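Periplasmic binding protein (Sulfurospirillum deleyianum, PDB 4PAG) probably captures a small solute in the periplasm for delivery to an ABC transporter, and can hold histidine in a pocket. Local coordinates at residues G44-P48 / G72-N78; T153-E157 / K300-F304. All blocks are in the same frame, centred on the assembly; numbering follows the deposited sequence.

Contact 1: G44-P48 / G72-N78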
# COMPACT_ATOMS: atom_id res chain seq x y z
N GLY A 44 -11.94 13.16 7.24
CA GLY A 44 -12.19 11.85 7.81
C GLY A 44 -11.29 10.78 7.22
O GLY A 44 -10.57 11.03 6.24
N VAL A 45 -11.33 9.60 7.83
CA VAL A 45 -10.62 8.43 7.33
C VAL A 45 -11.66 7.41 6.84
O VAL A 45 -12.87 7.59 7.02
CB VAL A 45 -9.68 7.80 8.41
CG1 VAL A 45 -8.55 8.76 8.74
CG2 VAL A 45 -10.45 7.43 9.67
N ASN A 46 -11.19 6.34 6.19
CA ASN A 46 -12.08 5.34 5.61
C ASN A 46 -12.32 4.16 6.55
O ASN A 46 -13.42 3.60 6.56
CB ASN A 46 -11.50 4.82 4.28
CG ASN A 46 -11.12 5.94 3.35
OD1 ASN A 46 -9.93 6.23 3.18
ND2 ASN A 46 -12.11 6.61 2.78
N SER A 47 -11.29 3.80 7.30
CA SER A 47 -11.29 2.68 8.24
C SER A 47 -10.69 3.15 9.57
O SER A 47 -10.05 4.20 9.62
CB SER A 47 -10.43 1.54 7.69
OG SER A 47 -10.91 1.06 6.46
N PRO A 48 -10.87 2.36 10.64
CA PRO A 48 -10.21 2.68 11.91
C PRO A 48 -8.71 2.85 11.72
O PRO A 48 -8.08 2.05 11.02
CB PRO A 48 -10.50 1.45 12.78
CG PRO A 48 -11.71 0.83 12.19
CD PRO A 48 -11.72 1.15 10.73
N GLY A 72 -16.15 5.80 6.06
CA GLY A 72 -16.27 4.71 5.11
C GLY A 72 -15.57 5.01 3.80
O GLY A 72 -14.87 6.02 3.68
N GLY A 73 -15.76 4.15 2.82
CA GLY A 73 -15.09 4.30 1.54
C GLY A 73 -15.45 3.19 0.58
O GLY A 73 -16.19 2.26 0.92
N TRP A 74 -14.92 3.31 -0.64
CA TRP A 74 -15.14 2.34 -1.70
C TRP A 74 -13.91 1.44 -1.79
O TRP A 74 -12.94 1.78 -2.47
CB TRP A 74 -15.35 3.04 -3.04
CG TRP A 74 -16.60 3.86 -3.15
CD1 TRP A 74 -17.81 3.44 -3.62
CD2 TRP A 74 -16.74 5.25 -2.84
NE1 TRP A 74 -18.71 4.49 -3.61
CE2 TRP A 74 -18.08 5.61 -3.14
CE3 TRP A 74 -15.88 6.22 -2.34
CZ2 TRP A 74 -18.57 6.91 -2.94
CZ3 TRP A 74 -16.37 7.52 -2.15
CH2 TRP A 74 -17.70 7.85 -2.45
N HIS A 75 -13.96 0.32 -1.08
CA HIS A 75 -12.86 -0.65 -1.06
C HIS A 75 -13.31 -1.91 -0.31
O HIS A 75 -14.37 -1.93 0.33
CB HIS A 75 -11.59 -0.06 -0.43
CG HIS A 75 -11.81 0.47 0.95
ND1 HIS A 75 -11.30 -0.14 2.07
CD2 HIS A 75 -12.54 1.53 1.39
CE1 HIS A 75 -11.68 0.53 3.14
NE2 HIS A 75 -12.44 1.54 2.75
N GLY A 76 -12.50 -2.97 -0.39
CA GLY A 76 -12.87 -4.28 0.15
C GLY A 76 -13.35 -4.25 1.60
O GLY A 76 -12.71 -3.64 2.47
N ASN A 77 -14.50 -4.89 1.84
CA ASN A 77 -15.07 -5.00 3.19
C ASN A 77 -15.47 -3.64 3.79
O ASN A 77 -15.44 -3.47 5.02
CB ASN A 77 -14.11 -5.75 4.12
CG ASN A 77 -13.73 -7.11 3.59
OD1 ASN A 77 -12.59 -7.35 3.21
ND2 ASN A 77 -14.70 -8.02 3.55
N ASN A 78 -15.82 -2.69 2.93
CA ASN A 78 -16.30 -1.39 3.38
C ASN A 78 -17.27 -0.77 2.37
O ASN A 78 -17.37 -1.21 1.22
CB ASN A 78 -15.11 -0.45 3.64
CG ASN A 78 -15.32 0.47 4.83
OD1 ASN A 78 -16.39 0.51 5.43
ND2 ASN A 78 -14.28 1.21 5.19

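Contact 2: T153-E157 / K300-F304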
# COMPACT_ATOMS: atom_id res chain seq x y z
N THR A 153 13.42 8.00 -7.23
CA THR A 153 14.74 7.42 -7.01
C THR A 153 14.66 5.97 -6.54
O THR A 153 15.33 5.10 -7.10
CB THR A 153 15.52 8.24 -5.97
OG1 THR A 153 15.70 9.56 -6.48
CG2 THR A 153 16.89 7.62 -5.67
N TYR A 154 13.84 5.72 -5.53
CA TYR A 154 13.71 4.36 -4.98
C TYR A 154 13.18 3.40 -6.04
O TYR A 154 13.68 2.27 -6.19
CB TYR A 154 12.81 4.35 -3.75
CG TYR A 154 13.47 4.75 -2.47
CD1 TYR A 154 14.46 5.73 -2.43
CD2 TYR A 154 13.08 4.17 -1.27
CE1 TYR A 154 15.06 6.10 -1.23
CE2 TYR A 154 13.66 4.54 -0.07
CZ TYR A 154 14.65 5.50 -0.05
OH TYR A 154 15.21 5.85 1.15
N LEU A 155 12.17 3.84 -6.78
CA LEU A 155 11.57 3.01 -7.82
C LEU A 155 12.55 2.71 -8.97
O LEU A 155 12.59 1.58 -9.47
CB LEU A 155 10.30 3.68 -8.35
CG LEU A 155 9.14 3.68 -7.35
CD1 LEU A 155 8.11 4.75 -7.73
CD2 LEU A 155 8.48 2.31 -7.25
N ASP A 156 13.33 3.71 -9.37
CA ASP A 156 14.34 3.53 -10.43
C ASP A 156 15.45 2.57 -9.99
O ASP A 156 15.88 1.72 -10.76
CB ASP A 156 14.94 4.87 -10.84
CG ASP A 156 13.97 5.75 -11.62
OD1 ASP A 156 12.88 5.26 -12.02
OD2 ASP A 156 14.29 6.95 -11.84
N GLU A 157 15.91 2.73 -8.75
CA GLU A 157 16.93 1.83 -8.20
C GLU A 157 16.46 0.38 -8.20
O GLU A 157 17.21 -0.52 -8.54
CB GLU A 157 17.27 2.21 -6.76
CG GLU A 157 18.10 3.46 -6.62
CD GLU A 157 18.20 3.92 -5.18
OE1 GLU A 157 17.38 3.47 -4.34
OE2 GLU A 157 19.10 4.73 -4.88
N LYS A 300 17.48 2.89 4.07
CA LYS A 300 16.28 3.28 3.30
C LYS A 300 15.06 3.49 4.20
O LYS A 300 14.32 4.45 4.02
CB LYS A 300 15.97 2.24 2.23
CG LYS A 300 16.98 2.24 1.11
CD LYS A 300 16.45 1.58 -0.15
CE LYS A 300 17.28 1.96 -1.36
NZ LYS A 300 17.03 3.37 -1.77
N VAL A 301 14.87 2.61 5.17
CA VAL A 301 13.77 2.78 6.13
C VAL A 301 13.92 4.12 6.85
O VAL A 301 12.97 4.89 6.95
CB VAL A 301 13.70 1.63 7.17
CG1 VAL A 301 12.55 1.85 8.14
CG2 VAL A 301 13.55 0.28 6.49
N LYS A 302 15.13 4.41 7.32
CA LYS A 302 15.38 5.64 8.08
C LYS A 302 15.09 6.88 7.25
O LYS A 302 14.40 7.78 7.72
CB LYS A 302 16.80 5.68 8.66
CG LYS A 302 16.96 4.88 9.94
CD LYS A 302 18.44 4.76 10.34
CE LYS A 302 18.62 4.16 11.72
NZ LYS A 302 18.93 5.17 12.77
N ALA A 303 15.60 6.92 6.02
CA ALA A 303 15.39 8.06 5.13
C ALA A 303 13.92 8.22 4.74
O ALA A 303 13.39 9.33 4.72
CB ALA A 303 16.24 7.93 3.87
N PHE A 304 13.27 7.11 4.45
CA PHE A 304 11.86 7.13 4.07
C PHE A 304 10.98 7.66 5.21
O PHE A 304 10.13 8.54 5.00
CB PHE A 304 11.43 5.74 3.62
CG PHE A 304 10.03 5.68 3.09
CD1 PHE A 304 8.97 5.44 3.96
CD2 PHE A 304 9.76 5.86 1.74
CE1 PHE A 304 7.68 5.39 3.49
CE2 PHE A 304 8.46 5.80 1.27
CZ PHE A 304 7.42 5.56 2.15

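Contact 1: G44-P48 / G72-N78
N46 meets G72 and N78 with both its side chain and its backbone, a worked case of two irregular loops held together by satisfying each other's polar groups. Its ND2 donates to the carbonyl O of G72 at 3.0 Å, and the bond is nearly straight, 167° at the hydrogen. The acceptor lies in the plane of the N46 amide, although the donor is tilted from the G72 carbonyl plane. The same amide is gripped from outside the two loops, ND2 by the carbonyl of G25 and OD1 by the hydroxyl of S31, so its rotation is fixed. Nor does G72 O serve one donor alone: the hydroxyl of Y24 also bonds to it, and N46 CA makes a C-H contact with it at 3.5 Å.

The backbone O of N46 accepts from N78 ND2 at 2.9 Å. This bond is more bent (135°), and the donor stands above the carbonyl plane. G72 CA approaches that oxygen too, at 3.4 Å. Beside this polar strip, chi1 of 56° turns the H75 ring toward the 44-48 loop, with S47 OG at its edge, near the ring plane and 3.4 Å from CE1. N78 CB lies over one face, toward the rim. P28 of helix 28-37 touches N46, S47 and H75 alike.

H75 and N78 are the first and last residues of a type II beta turn, closed by a weak backbone bond. The whole joins two irregular loops of the N-terminal lobe of a periplasmic binding protein, through side-chain amide to backbone carbonyl bonds beside that turn.

Contact 2: T153-E157 / K300-F304
The ammonium of K300 is held by two residues of the facing helix. NZ donates to E157 OE1 at 2.6 Å, the short hydrogen bond of a salt bridge, and OE1 accepts with its syn lone pair, on the side of the other carboxylate oxygen. NZ also sits over the middle of the Y154 ring, 3.5 Å from the centroid and 15° off the normal, which makes a cation-pi contact. Y295 supplies a second cation-pi partner from a neighbouring loop. The lysine chain runs out extended from its own helix and bends only at its end (chi4 -72°), where NZ turns onto the ring and the carboxylate.

Y154 reaches across in the opposite direction, alongside the K300 chain, and its OH makes a weak hydrogen bond to K300 O at 3.3 Å. That carbonyl is already engaged in its own helix, accepting from F304 N at 2.9 Å. The phenol oxygen lies 3.6 Å from A303 CB, while the ring carbon CE2 looks more loosely onto F304 CB, 4.5 Å away. H282 of helix 277-288 meets the tyrosine ring edge-to-face, and H282 NE2 hydrogen-bonds to the backbone O of Y154.

The two segments run nearly antiparallel, at 155°, with axes 13.4 Å apart, so long side chains rather than close backbones bridge helix 141-163 and helix 297-309. Helix 141-163, the longest of the chain, is consistent with the long lobe-linking helix of binding proteins of this family. Chemically, the buried lysine charge is balanced by one carboxylate and stabilised by cation-pi contacts with Y154 and Y295, an environment that would be expected to favour the protonated amine.

In the fold
Contact 1 and contact 2 lie on opposite sides of the chain's centre, about 28 Å apart between centres and about 17 Å between nearest atoms, and they share no helix or strand. Contact 1 is partly buried and joins two loops of one lobe, both of which lead into helices. Contact 2 is buried and joins two helices. The chemistry follows the setting: in the loops, backbone carbonyls not used in regular structure are paired with neutral side-chain amides, whereas helices, whose backbone bonds are largely made internally, meet through a charged pair and an aromatic face. The separation along the chain differs as well, 24 residues at the closest ends in contact 1 against 143 in contact 2.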